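Local coordinates for cystalysin (Treponema denticola, PDB 1C7O), which belongs to the class I and II aminotransferase family of pyridoxal-phosphate enzymes and holds its bound ligand in a site to which both subunits contribute, at residues S16-L21 with P35-D40; I352-G357 with E368-A373; H206-M211 with S237-I242; T7-K12 with E42-P47. One frame throughout, in Å; residues are numbered along the deposited sequence.

Contact 1: residues S16-L21 with P35-D40. With PPG ((2E,3E)-4-(2-aminoethoxy)-2-[({3-hydroxy-2-methyl-5-[(phosphonooxy)methyl]pyridin-4-yl}methyl)imino]but-3-enoic acid), chain I.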
# COMPACT_ATOMS: atom_id res chain seq x y z
N SER A 16 15.51 -2.91 7.03
CA SER A 16 15.39 -4.09 6.19
C SER A 16 14.78 -5.24 6.98
O SER A 16 15.25 -5.57 8.06
CB SER A 16 16.77 -4.53 5.68
OG SER A 16 16.69 -5.81 5.08
N LEU A 17 13.72 -5.84 6.44
CA LEU A 17 13.09 -6.95 7.14
C LEU A 17 14.03 -8.15 7.20
O LEU A 17 14.03 -8.90 8.17
CB LEU A 17 11.76 -7.32 6.49
CG LEU A 17 10.61 -6.39 6.92
CD1 LEU A 17 10.78 -5.01 6.30
CD2 LEU A 17 9.30 -6.97 6.50
N LYS A 18 14.87 -8.30 6.18
CA LYS A 18 15.81 -9.40 6.14
C LYS A 18 16.89 -9.25 7.20
O LYS A 18 17.04 -10.11 8.06
CB LYS A 18 16.48 -9.51 4.76
CG LYS A 18 17.80 -10.28 4.81
CD LYS A 18 18.20 -10.84 3.47
CE LYS A 18 18.28 -9.78 2.41
NZ LYS A 18 18.54 -10.40 1.09
N TRP A 19 17.64 -8.15 7.15
CA TRP A 19 18.70 -7.95 8.13
C TRP A 19 18.16 -7.91 9.55
O TRP A 19 18.68 -8.59 10.42
CB TRP A 19 19.50 -6.68 7.82
CG TRP A 19 20.43 -6.85 6.64
CD1 TRP A 19 20.07 -7.09 5.34
CD2 TRP A 19 21.86 -6.82 6.66
NE1 TRP A 19 21.19 -7.21 4.55
CE2 TRP A 19 22.30 -7.06 5.33
CE3 TRP A 19 22.82 -6.63 7.67
CZ2 TRP A 19 23.66 -7.10 4.98
CZ3 TRP A 19 24.17 -6.67 7.32
CH2 TRP A 19 24.58 -6.91 5.99
N ASP A 20 17.10 -7.14 9.78
CA ASP A 20 16.52 -7.04 11.13
C ASP A 20 16.10 -8.41 11.65
O ASP A 20 16.24 -8.69 12.84
CB ASP A 20 15.31 -6.11 11.13
CG ASP A 20 15.69 -4.65 10.98
OD1 ASP A 20 16.89 -4.35 10.81
OD2 ASP A 20 14.77 -3.80 11.03
N LEU A 21 15.59 -9.24 10.76
CA LEU A 21 15.16 -10.59 11.14
C LEU A 21 16.37 -11.39 11.61
O LEU A 21 16.28 -12.15 12.57
CB LEU A 21 14.51 -11.29 9.96
CG LEU A 21 14.10 -12.74 10.25
CD1 LEU A 21 13.16 -12.77 11.45
CD2 LEU A 21 13.45 -13.35 9.02
N PRO A 35 22.88 -11.79 5.52
CA PRO A 35 21.81 -12.80 5.48
C PRO A 35 21.46 -13.20 4.04
O PRO A 35 21.60 -12.39 3.11
CB PRO A 35 20.66 -12.12 6.21
CG PRO A 35 20.91 -10.67 5.98
CD PRO A 35 22.40 -10.54 6.14
N LEU A 36 21.03 -14.44 3.85
CA LEU A 36 20.68 -14.95 2.52
C LEU A 36 19.30 -15.58 2.49
O LEU A 36 19.10 -16.59 1.81
CB LEU A 36 21.71 -15.98 2.08
CG LEU A 36 23.18 -15.55 2.07
CD1 LEU A 36 24.04 -16.76 1.75
CD2 LEU A 36 23.41 -14.45 1.05
N SER A 37 18.36 -15.00 3.23
CA SER A 37 17.00 -15.52 3.31
C SER A 37 16.01 -14.79 2.40
O SER A 37 15.90 -15.09 1.21
CB SER A 37 16.51 -15.44 4.76
OG SER A 37 16.62 -14.12 5.26
N VAL A 38 15.28 -13.83 2.97
CA VAL A 38 14.29 -13.03 2.25
C VAL A 38 14.64 -12.71 0.80
O VAL A 38 15.77 -12.40 0.47
CB VAL A 38 14.05 -11.70 3.00
CG1 VAL A 38 13.03 -10.85 2.25
CG2 VAL A 38 13.55 -11.99 4.41
N ALA A 39 13.64 -12.78 -0.07
CA ALA A 39 13.85 -12.51 -1.49
C ALA A 39 13.93 -11.06 -1.98
O ALA A 39 13.05 -10.60 -2.72
CB ALA A 39 12.82 -13.26 -2.33
N ASP A 40 14.94 -10.32 -1.54
CA ASP A 40 15.19 -8.97 -2.04
C ASP A 40 16.69 -9.00 -2.30
O ASP A 40 17.39 -9.86 -1.74
CB ASP A 40 14.74 -7.85 -1.06
CG ASP A 40 15.57 -7.76 0.21
OD1 ASP A 40 15.23 -6.89 1.05
OD2 ASP A 40 16.53 -8.54 0.38
N1 PPG I . 5.00 -14.23 -4.83
C2 PPG I . 6.09 -15.09 -4.85
C2A PPG I . 5.88 -16.37 -5.58
C3 PPG I . 7.32 -14.63 -4.19
O3 PPG I . 8.33 -15.56 -4.25
C4 PPG I . 7.37 -13.37 -3.57
C4A PPG I . 8.61 -13.03 -2.74
C5 PPG I . 6.11 -12.52 -3.61
C6 PPG I . 4.98 -13.01 -4.25
C5A PPG I . 6.03 -11.13 -2.88
OP4 PPG I . 5.39 -10.13 -3.69
P PPG I . 4.98 -8.70 -3.05
OP1 PPG I . 3.94 -8.99 -2.05
OP2 PPG I . 4.48 -7.83 -4.22
OP3 PPG I . 6.24 -8.13 -2.51
N4A PPG I . 8.51 -13.56 -1.40
CAI PPG I . 9.67 -13.42 -0.50
CBC PPG I . 10.54 -14.62 -0.27
O2B PPG I . 11.63 -14.58 0.61
O3B PPG I . 10.28 -15.73 -0.90
CBI PPG I . 10.00 -12.14 0.07
CGI PPG I . 9.76 -11.88 1.45
OET PPG I . 8.42 -11.84 2.02
CEI PPG I . 8.58 -11.26 3.40
CFI PPG I . 9.08 -9.80 3.30
NI PPG I . 9.32 -9.22 4.58
O HOH W 1 17.40 -13.18 7.73
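The CA of Lys18, in the first turn of helix 17-25, lies 5.5 Å from the CA of Val38, and Trp19 next to it faces Pro35, so segment 35-40 passes the start of the helix as an irregular strip. Lys18 carries most of the contact. The first half of its chain rests on Pro35, CG to Pro35 CG 3.3 Å, and its CB meets Val38 CB. A bend about the CG-CD bond (chi3 56°) then swings NZ round to Asp40, where it forms a salt bridge with Asp40 OD2 at 2.8 Å. NZ also donates to Asp40 O at 3.1 Å, coming from above the carbonyl plane, and weakly to Val38 O. Glu42 is a second acidic partner of this amine, and the other oxygen of Asp40 is paired with Arg11. Trp19 turns one indole face to Pro35, whose CG stands 3.7 Å from the centroid of the five-membered ring and 8° off its normal, a CH-pi contact. Ser16 N-caps the helix: its OG accepts from Trp19 N at 3.3 Å. In segment 35-40, Ala39 is the centre of an inverse gamma turn, and its N donates to O2B of PPG at 2.8 Å, so the loop touching the helix also lines the ligand pocket. A water bridges Lys18 O and Ser37 OG, 2.8 Å from that hydroxyl. Tyr64 of the second subunit packs on Val38 and Asp40, which places this contact at the dimer interface.

Contact 2: residues I352-G357 with E368-A373; sequences IFFDEG and ERINLA. With PPG ((2E,3E)-4-(2-aminoethoxy)-2-[({3-hydroxy-2-methyl-5-[(phosphonooxy)methyl]pyridin-4-yl}methyl)imino]but-3-enoic acid), chain I.
Arg369 and Asp355 pair with their guanidinium and carboxylate planes stacked 7° apart; Asp355 OD2, 3.2 Å from Arg369 NH2, sits over the guanidinium face, so this salt bridge is electrostatic rather than hydrogen-bonded. The N-H groups are used at the edge instead: NH1 donates to O3B of PPG at 2.7 Å and NH2 to O2B at 2.8 Å (172°), a two-pronged grip on the ligand carboxylate. Asn175 and Ser37 O also accept from this guanidinium. The backbones of the two residues form an antiparallel hydrogen-bonded pair, with Asp355 N to Arg369 O at 3.1 Å. On the opposite sheet face Glu356 and Glu368 run side by side, their carboxylates nearly perpendicular, with OE2 of Glu356 2.8 Å from OE1 of Glu368. Like charges this close and buried would be expected to raise the affinity of one carboxylate for a proton. Phe354 takes Glu368 CB over one face, 3.8 Å from its centroid, and Ile352 CG2 over the other, while its CE1 touches Ile370 CB at 3.6 Å. This hairpin of strands 355-356 and 367-371 is continued by strand 327-331 beyond 367-371; Met342 and Met346 of helix 339-350 pack on Glu368, and Phe353 meets helix 17-25.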
# COMPACT_ATOMS: atom_id res chain seq x y z
N ILE A 352 24.72 -18.74 8.88
CA ILE A 352 24.31 -18.55 7.50
C ILE A 352 22.78 -18.58 7.56
O ILE A 352 22.19 -19.56 8.01
CB ILE A 352 24.89 -19.66 6.56
CG1 ILE A 352 25.11 -19.08 5.16
CG2 ILE A 352 23.96 -20.87 6.51
CD1 ILE A 352 25.84 -20.00 4.20
N PHE A 353 22.15 -17.49 7.14
CA PHE A 353 20.70 -17.37 7.20
C PHE A 353 19.96 -17.64 5.91
O PHE A 353 19.89 -16.78 5.03
CB PHE A 353 20.33 -16.00 7.74
CG PHE A 353 20.86 -15.72 9.11
CD1 PHE A 353 22.22 -15.53 9.32
CD2 PHE A 353 20.00 -15.68 10.20
CE1 PHE A 353 22.72 -15.30 10.60
CE2 PHE A 353 20.50 -15.45 11.48
CZ PHE A 353 21.86 -15.27 11.68
N PHE A 354 19.40 -18.84 5.81
CA PHE A 354 18.62 -19.27 4.65
C PHE A 354 17.15 -19.02 4.95
O PHE A 354 16.78 -18.35 5.92
CB PHE A 354 18.72 -20.78 4.43
CG PHE A 354 20.08 -21.29 4.08
CD1 PHE A 354 20.77 -20.80 2.98
CD2 PHE A 354 20.62 -22.35 4.79
CE1 PHE A 354 21.97 -21.36 2.59
CE2 PHE A 354 21.83 -22.92 4.41
CZ PHE A 354 22.51 -22.43 3.30
N ASP A 355 16.33 -19.60 4.09
CA ASP A 355 14.90 -19.58 4.25
C ASP A 355 14.67 -21.07 4.44
O ASP A 355 14.55 -21.83 3.48
CB ASP A 355 14.22 -19.05 2.98
CG ASP A 355 13.46 -17.75 3.21
OD1 ASP A 355 14.05 -16.82 3.81
OD2 ASP A 355 12.29 -17.66 2.80
N GLU A 356 14.68 -21.50 5.70
CA GLU A 356 14.49 -22.91 6.06
C GLU A 356 13.39 -23.54 5.22
O GLU A 356 12.23 -23.14 5.30
CB GLU A 356 14.17 -23.03 7.55
CG GLU A 356 15.20 -22.36 8.46
CD GLU A 356 16.55 -23.07 8.46
OE1 GLU A 356 17.59 -22.38 8.58
OE2 GLU A 356 16.58 -24.32 8.34
N GLY A 357 13.77 -24.54 4.43
CA GLY A 357 12.83 -25.22 3.55
C GLY A 357 11.48 -25.63 4.11
O GLY A 357 10.47 -25.53 3.42
N GLU A 368 17.08 -26.11 2.22
CA GLU A 368 17.40 -24.73 2.58
C GLU A 368 17.34 -23.91 1.30
O GLU A 368 17.75 -24.38 0.24
CB GLU A 368 18.82 -24.64 3.16
CG GLU A 368 19.07 -25.46 4.41
CD GLU A 368 18.36 -24.92 5.63
OE1 GLU A 368 18.56 -25.48 6.73
OE2 GLU A 368 17.59 -23.95 5.50
N ARG A 369 16.82 -22.69 1.39
CA ARG A 369 16.75 -21.82 0.21
C ARG A 369 17.77 -20.70 0.36
O ARG A 369 17.69 -19.90 1.29
CB ARG A 369 15.35 -21.23 0.05
CG ARG A 369 15.04 -20.79 -1.38
CD ARG A 369 13.82 -19.91 -1.44
NE ARG A 369 14.08 -18.64 -0.79
CZ ARG A 369 13.15 -17.70 -0.60
NH1 ARG A 369 11.91 -17.91 -1.02
NH2 ARG A 369 13.47 -16.56 0.01
N ILE A 370 18.72 -20.63 -0.56
CA ILE A 370 19.76 -19.61 -0.51
C ILE A 370 19.51 -18.51 -1.53
O ILE A 370 19.21 -18.78 -2.69
CB ILE A 370 21.14 -20.24 -0.77
CG1 ILE A 370 22.24 -19.20 -0.55
CG2 ILE A 370 21.19 -20.79 -2.19
CD1 ILE A 370 23.65 -19.77 -0.71
N ASN A 371 19.64 -17.26 -1.08
CA ASN A 371 19.45 -16.10 -1.95
C ASN A 371 20.75 -15.82 -2.68
O ASN A 371 21.74 -15.43 -2.07
CB ASN A 371 19.06 -14.87 -1.14
CG ASN A 371 18.69 -13.71 -2.02
OD1 ASN A 371 19.31 -13.48 -3.06
ND2 ASN A 371 17.67 -12.95 -1.61
N LEU A 372 20.74 -16.02 -4.00
CA LEU A 372 21.93 -15.83 -4.84
C LEU A 372 22.16 -14.39 -5.30
O LEU A 372 23.18 -14.11 -5.94
CB LEU A 372 21.84 -16.75 -6.07
CG LEU A 372 21.63 -18.25 -5.78
CD1 LEU A 372 21.17 -18.97 -7.03
CD2 LEU A 372 22.90 -18.85 -5.25
N ALA A 373 21.22 -13.49 -4.99
CA ALA A 373 21.33 -12.10 -5.41
C ALA A 373 22.25 -11.29 -4.50
O ALA A 373 21.80 -10.47 -3.70
CB ALA A 373 19.95 -11.45 -5.47
N1 PPG I . 5.00 -14.23 -4.83
C2 PPG I . 6.09 -15.09 -4.85
C2A PPG I . 5.88 -16.37 -5.58
C3 PPG I . 7.32 -14.63 -4.19
O3 PPG I . 8.33 -15.56 -4.25
C4 PPG I . 7.37 -13.37 -3.57
C4A PPG I . 8.61 -13.03 -2.74
C5 PPG I . 6.11 -12.52 -3.61
C6 PPG I . 4.98 -13.01 -4.25
C5A PPG I . 6.03 -11.13 -2.88
OP4 PPG I . 5.39 -10.13 -3.69
P PPG I . 4.98 -8.70 -3.05
OP1 PPG I . 3.94 -8.99 -2.05
OP2 PPG I . 4.48 -7.83 -4.22
OP3 PPG I . 6.24 -8.13 -2.51
N4A PPG I . 8.51 -13.56 -1.40
CAI PPG I . 9.67 -13.42 -0.50
CBC PPG I . 10.54 -14.62 -0.27
O2B PPG I . 11.63 -14.58 0.61
O3B PPG I . 10.28 -15.73 -0.90
CBI PPG I . 10.00 -12.14 0.07
CGI PPG I . 9.76 -11.88 1.45
OET PPG I . 8.42 -11.84 2.02
CEI PPG I . 8.58 -11.26 3.40
CFI PPG I . 9.08 -9.80 3.30
NI PPG I . 9.32 -9.22 4.58

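Contact 3: residues H206-M211 with S237-I242. With PPG ((2E,3E)-4-(2-aminoethoxy)-2-[({3-hydroxy-2-methyl-5-[(phosphonooxy)methyl]pyridin-4-yl}methyl)imino]but-3-enoic acid), chain I.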
# COMPACT_ATOMS: atom_id res chain seq x y z
N HIS A 206 8.26 -13.67 -10.57
CA HIS A 206 9.65 -14.03 -10.82
C HIS A 206 9.96 -14.28 -12.28
O HIS A 206 11.10 -14.64 -12.61
CB HIS A 206 9.99 -15.30 -10.05
CG HIS A 206 10.30 -15.07 -8.61
ND1 HIS A 206 9.63 -15.70 -7.59
CD2 HIS A 206 11.23 -14.28 -8.02
CE1 HIS A 206 10.13 -15.31 -6.43
NE2 HIS A 206 11.10 -14.45 -6.67
N PHE A 207 8.99 -14.06 -13.16
CA PHE A 207 9.18 -14.35 -14.58
C PHE A 207 10.29 -13.61 -15.34
O PHE A 207 10.54 -13.92 -16.50
CB PHE A 207 7.84 -14.26 -15.33
CG PHE A 207 7.35 -12.86 -15.63
CD1 PHE A 207 6.14 -12.69 -16.30
CD2 PHE A 207 8.10 -11.73 -15.33
CE1 PHE A 207 5.69 -11.42 -16.66
CE2 PHE A 207 7.66 -10.46 -15.69
CZ PHE A 207 6.45 -10.31 -16.35
N ASP A 208 10.95 -12.64 -14.70
CA ASP A 208 12.03 -11.90 -15.36
C ASP A 208 13.40 -12.43 -14.95
O ASP A 208 14.41 -12.09 -15.56
CB ASP A 208 11.96 -10.40 -15.03
CG ASP A 208 10.85 -9.67 -15.77
OD1 ASP A 208 10.79 -9.76 -17.02
OD2 ASP A 208 10.03 -8.99 -15.11
N LEU A 209 13.43 -13.25 -13.90
CA LEU A 209 14.68 -13.81 -13.40
C LEU A 209 14.82 -15.28 -13.84
O LEU A 209 14.75 -16.20 -13.03
CB LEU A 209 14.71 -13.70 -11.88
CG LEU A 209 14.45 -12.26 -11.41
CD1 LEU A 209 14.08 -12.23 -9.95
CD2 LEU A 209 15.69 -11.41 -11.68
N ILE A 210 15.02 -15.45 -15.14
CA ILE A 210 15.16 -16.76 -15.77
C ILE A 210 16.65 -17.04 -15.99
O ILE A 210 17.37 -16.21 -16.56
CB ILE A 210 14.44 -16.79 -17.13
CG1 ILE A 210 12.99 -16.31 -16.98
CG2 ILE A 210 14.47 -18.20 -17.70
CD1 ILE A 210 12.15 -17.11 -16.00
N MET A 211 17.10 -18.21 -15.55
CA MET A 211 18.50 -18.59 -15.69
C MET A 211 18.90 -18.95 -17.12
O MET A 211 18.08 -19.43 -17.92
CB MET A 211 18.83 -19.76 -14.77
CG MET A 211 18.82 -19.41 -13.30
SD MET A 211 19.84 -17.97 -12.97
CE MET A 211 18.59 -16.73 -12.74
N SER A 237 9.04 -5.49 -8.93
CA SER A 237 9.71 -5.63 -7.65
C SER A 237 10.92 -6.58 -7.59
O SER A 237 12.02 -6.14 -7.26
CB SER A 237 8.68 -6.02 -6.58
OG SER A 237 7.89 -7.10 -7.03
N LYS A 238 10.73 -7.86 -7.90
CA LYS A 238 11.83 -8.80 -7.85
C LYS A 238 12.86 -8.54 -8.94
O LYS A 238 14.07 -8.61 -8.69
CB LYS A 238 11.33 -10.25 -7.96
CG LYS A 238 10.63 -10.78 -6.71
CD LYS A 238 10.88 -9.86 -5.50
CE LYS A 238 10.28 -10.42 -4.23
NZ LYS A 238 8.84 -10.65 -4.45
N THR A 239 12.38 -8.23 -10.14
CA THR A 239 13.24 -7.96 -11.29
C THR A 239 14.29 -6.90 -11.01
O THR A 239 15.48 -7.14 -11.23
CB THR A 239 12.42 -7.47 -12.51
OG1 THR A 239 11.36 -8.39 -12.80
CG2 THR A 239 13.32 -7.34 -13.73
N PHE A 240 13.86 -5.73 -10.53
CA PHE A 240 14.79 -4.64 -10.29
C PHE A 240 15.09 -4.27 -8.83
O PHE A 240 15.61 -3.18 -8.55
CB PHE A 240 14.32 -3.40 -11.06
CG PHE A 240 14.09 -3.65 -12.53
CD1 PHE A 240 12.82 -3.96 -13.01
CD2 PHE A 240 15.15 -3.62 -13.43
CE1 PHE A 240 12.61 -4.23 -14.36
CE2 PHE A 240 14.95 -3.90 -14.79
CZ PHE A 240 13.68 -4.20 -15.25
N ASN A 241 14.79 -5.18 -7.91
CA ASN A 241 15.04 -4.99 -6.48
C ASN A 241 14.31 -3.78 -5.90
O ASN A 241 14.92 -2.96 -5.21
CB ASN A 241 16.55 -4.87 -6.22
CG ASN A 241 16.91 -5.03 -4.74
OD1 ASN A 241 16.20 -5.71 -4.00
ND2 ASN A 241 18.02 -4.43 -4.32
N ILE A 242 13.01 -3.68 -6.18
CA ILE A 242 12.22 -2.57 -5.66
C ILE A 242 10.95 -3.03 -4.98
O ILE A 242 9.87 -2.50 -5.22
CB ILE A 242 11.88 -1.53 -6.76
CG1 ILE A 242 11.01 -2.15 -7.86
CG2 ILE A 242 13.16 -1.01 -7.37
CD1 ILE A 242 10.67 -1.18 -9.00
N1 PPG I . 5.00 -14.23 -4.83
C2 PPG I . 6.09 -15.09 -4.85
C2A PPG I . 5.88 -16.37 -5.58
C3 PPG I . 7.32 -14.63 -4.19
O3 PPG I . 8.33 -15.56 -4.25
C4 PPG I . 7.37 -13.37 -3.57
C4A PPG I . 8.61 -13.03 -2.74
C5 PPG I . 6.11 -12.52 -3.61
C6 PPG I . 4.98 -13.01 -4.25
C5A PPG I . 6.03 -11.13 -2.88
OP4 PPG I . 5.39 -10.13 -3.69
P PPG I . 4.98 -8.70 -3.05
OP1 PPG I . 3.94 -8.99 -2.05
OP2 PPG I . 4.48 -7.83 -4.22
OP3 PPG I . 6.24 -8.13 -2.51
N4A PPG I . 8.51 -13.56 -1.40
CAI PPG I . 9.67 -13.42 -0.50
CBC PPG I . 10.54 -14.62 -0.27
O2B PPG I . 11.63 -14.58 0.61
O3B PPG I . 10.28 -15.73 -0.90
CBI PPG I . 10.00 -12.14 0.07
CGI PPG I . 9.76 -11.88 1.45
OET PPG I . 8.42 -11.84 2.02
CEI PPG I . 8.58 -11.26 3.40
CFI PPG I . 9.08 -9.80 3.30
NI PPG I . 9.32 -9.22 4.58
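Lys238 and His206 cross at a slant, Lys238 CG lying 3.7 Å from His206 NE2. The lysine bends about CB-CG, where chi2 is nearly eclipsed at -13°, and again at its far end. These bends lead NZ to within 2.9 Å of C4A of PPG, shorter than an ordinary non-bonded contact but too long for a covalent link. NZ also has a weak hydrogen bond with Tyr64 OH of the second subunit. Leu209 crosses the same lysine at about a right angle, its CD1 3.9 Å from Lys238 CB, so His206 and Leu209 both touch the first carbons of its side chain. Farther from the ligand, Thr239 and Asp208 meet obliquely. Thr239 OG1 donates to Asp208 OD2 at 2.7 Å, on the anti side of the carboxylate and 23° out of its plane. The same rotamer (chi1 -53°) lays Thr239 CG2 against Asp208 CB at 3.6 Å. Asp208 OD1 has a weak hydrogen bond from Trp78. On the backbone side, His206 to Leu209 is a type I turn closed by Leu209 N to His206 O at 3.0 Å, and the short, weakly bonded helix 237-240 ends in a Schellman motif at Asn241. A lysine placed beside this carbon of the bound group is consistent with the cofactor-binding lysine of the pyridoxal-phosphate aminotransferase fold.

Contact 4: residues T7-K12 with E42-P47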
# COMPACT_ATOMS: atom_id res chain seq x y z
N THR A 7 30.25 -4.69 -4.85
CA THR A 7 30.37 -4.04 -3.55
C THR A 7 29.56 -4.73 -2.46
O THR A 7 28.35 -4.92 -2.59
CB THR A 7 29.91 -2.57 -3.64
OG1 THR A 7 30.74 -1.87 -4.56
CG2 THR A 7 29.97 -1.91 -2.26
N LYS A 8 30.23 -5.11 -1.38
CA LYS A 8 29.54 -5.76 -0.27
C LYS A 8 28.87 -4.66 0.53
O LYS A 8 29.55 -3.82 1.12
CB LYS A 8 30.54 -6.52 0.60
CG LYS A 8 29.93 -7.16 1.84
CD LYS A 8 30.96 -8.00 2.59
CE LYS A 8 30.33 -8.74 3.76
NZ LYS A 8 31.36 -9.45 4.55
N ILE A 9 27.54 -4.64 0.56
CA ILE A 9 26.82 -3.60 1.28
C ILE A 9 26.30 -4.06 2.64
O ILE A 9 26.33 -5.25 2.96
CB ILE A 9 25.62 -3.08 0.47
CG1 ILE A 9 24.60 -4.20 0.28
CG2 ILE A 9 26.09 -2.52 -0.87
CD1 ILE A 9 23.39 -3.80 -0.52
N SER A 10 25.82 -3.10 3.42
CA SER A 10 25.27 -3.38 4.74
C SER A 10 23.89 -2.73 4.85
O SER A 10 23.73 -1.56 4.53
CB SER A 10 26.18 -2.81 5.82
OG SER A 10 25.70 -3.15 7.11
N ARG A 11 22.91 -3.50 5.31
CA ARG A 11 21.54 -2.99 5.48
C ARG A 11 21.19 -2.93 6.96
O ARG A 11 20.02 -2.98 7.34
CB ARG A 11 20.53 -3.91 4.77
CG ARG A 11 20.88 -4.33 3.34
CD ARG A 11 20.09 -3.57 2.29
NE ARG A 11 18.64 -3.76 2.38
CZ ARG A 11 18.00 -4.89 2.07
NH1 ARG A 11 18.67 -5.96 1.65
NH2 ARG A 11 16.68 -4.94 2.17
N LYS A 12 22.21 -2.84 7.81
CA LYS A 12 21.97 -2.78 9.25
C LYS A 12 21.36 -1.46 9.72
O LYS A 12 21.77 -0.37 9.29
CB LYS A 12 23.28 -3.03 10.00
CG LYS A 12 23.13 -3.01 11.51
CD LYS A 12 24.47 -3.20 12.19
CE LYS A 12 24.32 -3.17 13.70
NZ LYS A 12 25.62 -3.46 14.37
N GLU A 42 20.84 -7.97 -2.57
CA GLU A 42 21.92 -7.38 -1.80
C GLU A 42 22.81 -6.62 -2.77
O GLU A 42 24.03 -6.56 -2.61
CB GLU A 42 22.72 -8.45 -1.04
CG GLU A 42 22.03 -9.01 0.22
CD GLU A 42 21.51 -7.92 1.16
OE1 GLU A 42 22.29 -7.03 1.57
OE2 GLU A 42 20.31 -7.96 1.50
N PHE A 43 22.17 -6.07 -3.79
CA PHE A 43 22.82 -5.28 -4.84
C PHE A 43 22.22 -3.87 -4.80
O PHE A 43 21.04 -3.71 -4.49
CB PHE A 43 22.53 -5.86 -6.22
CG PHE A 43 23.18 -7.20 -6.48
CD1 PHE A 43 22.41 -8.27 -6.91
CD2 PHE A 43 24.55 -7.37 -6.32
CE1 PHE A 43 23.00 -9.50 -7.20
CE2 PHE A 43 25.14 -8.59 -6.60
CZ PHE A 43 24.37 -9.65 -7.04
N LYS A 44 23.02 -2.86 -5.13
CA LYS A 44 22.51 -1.50 -5.16
C LYS A 44 21.53 -1.45 -6.32
O LYS A 44 21.68 -2.18 -7.30
CB LYS A 44 23.64 -0.50 -5.37
CG LYS A 44 24.19 0.12 -4.07
CD LYS A 44 23.15 1.04 -3.40
CE LYS A 44 23.70 1.81 -2.19
NZ LYS A 44 24.07 0.93 -1.04
N ASN A 45 20.51 -0.61 -6.20
CA ASN A 45 19.50 -0.47 -7.25
C ASN A 45 20.08 0.07 -8.55
O ASN A 45 21.10 0.77 -8.54
CB ASN A 45 18.38 0.45 -6.77
CG ASN A 45 17.52 -0.20 -5.72
OD1 ASN A 45 16.75 -1.12 -6.01
ND2 ASN A 45 17.65 0.25 -4.48
N PRO A 46 19.44 -0.23 -9.68
CA PRO A 46 19.94 0.26 -10.97
C PRO A 46 20.22 1.76 -10.89
O PRO A 46 19.43 2.52 -10.34
CB PRO A 46 18.80 -0.06 -11.93
CG PRO A 46 18.21 -1.30 -11.34
CD PRO A 46 18.18 -0.99 -9.86
N PRO A 47 21.35 2.21 -11.45
CA PRO A 47 21.71 3.62 -11.43
C PRO A 47 20.66 4.49 -12.10
O PRO A 47 20.27 5.53 -11.57
CB PRO A 47 23.04 3.65 -12.17
CG PRO A 47 23.61 2.31 -11.89
CD PRO A 47 22.42 1.42 -12.09
O HOH W 2 25.29 -7.47 1.51
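Arg11 and Glu42 form the charged part of the contact. Arg11 NH1 approaches Glu42 OE2 at 2.6 Å, close to the guanidinium plane at its edge, with the guanidinium and carboxylate planes 19° apart. The length should be read with caution, since the position of OE2 is less certain than the rest. Arg11 is bent about both CB-CG and CG-CD (chi3 -62°), and its CG lies 3.5 Å from Glu42 OE1, so the arginine folds round the carboxylate. Each ion has a further partner: Lys18 pairs with Glu42 OE2, and Asp40 with Arg11 NH2. The charges therefore alternate through the loops next to helix 17-25. Both segments are irregular. Segment 7-12 is part of the N-terminal arm leading to that helix, whereas 42-47 leads into helix 47-59, with Pro46 at its N-cap position. One water adds a polar bridge, donating to Ile9 O at 2.8 Å and to Glu42 OE1 at 3.0 Å. The van der Waals contacts come from Ile9. Its CG1 sits between the backbone N and the carbonyl carbon (chi1 64°), which sends CD1 to Glu42 O, 3.5 Å away, and towards Phe43 N. The other branch, CG2, lies 4.0 Å from Lys44 NZ. Val61 of the second subunit packs on Ile9 and Arg11, and Phe43 meets Phe5 edge-to-face.

Overall arrangement
From the N terminus, contact 4 opens first at 7-12 and closes at 42-47, and contact 1 (16-21 with 35-40) is nested inside that loop; the two share a network of charges. Contact 3 follows in series, its loop closing at 237-242 after strand 230-234 of the large sheet. Contact 2 comes last, as the hairpin of strands 355-356 and 367-371. It meets contact 1 through Leu36 and Phe353, and contact 4 through Ala373 and Glu42. Contacts 1, 2 and 3 reach PPG, so the start of helix 17-25 with loop 35-40, the large-sheet region and the smaller sheet converge on it.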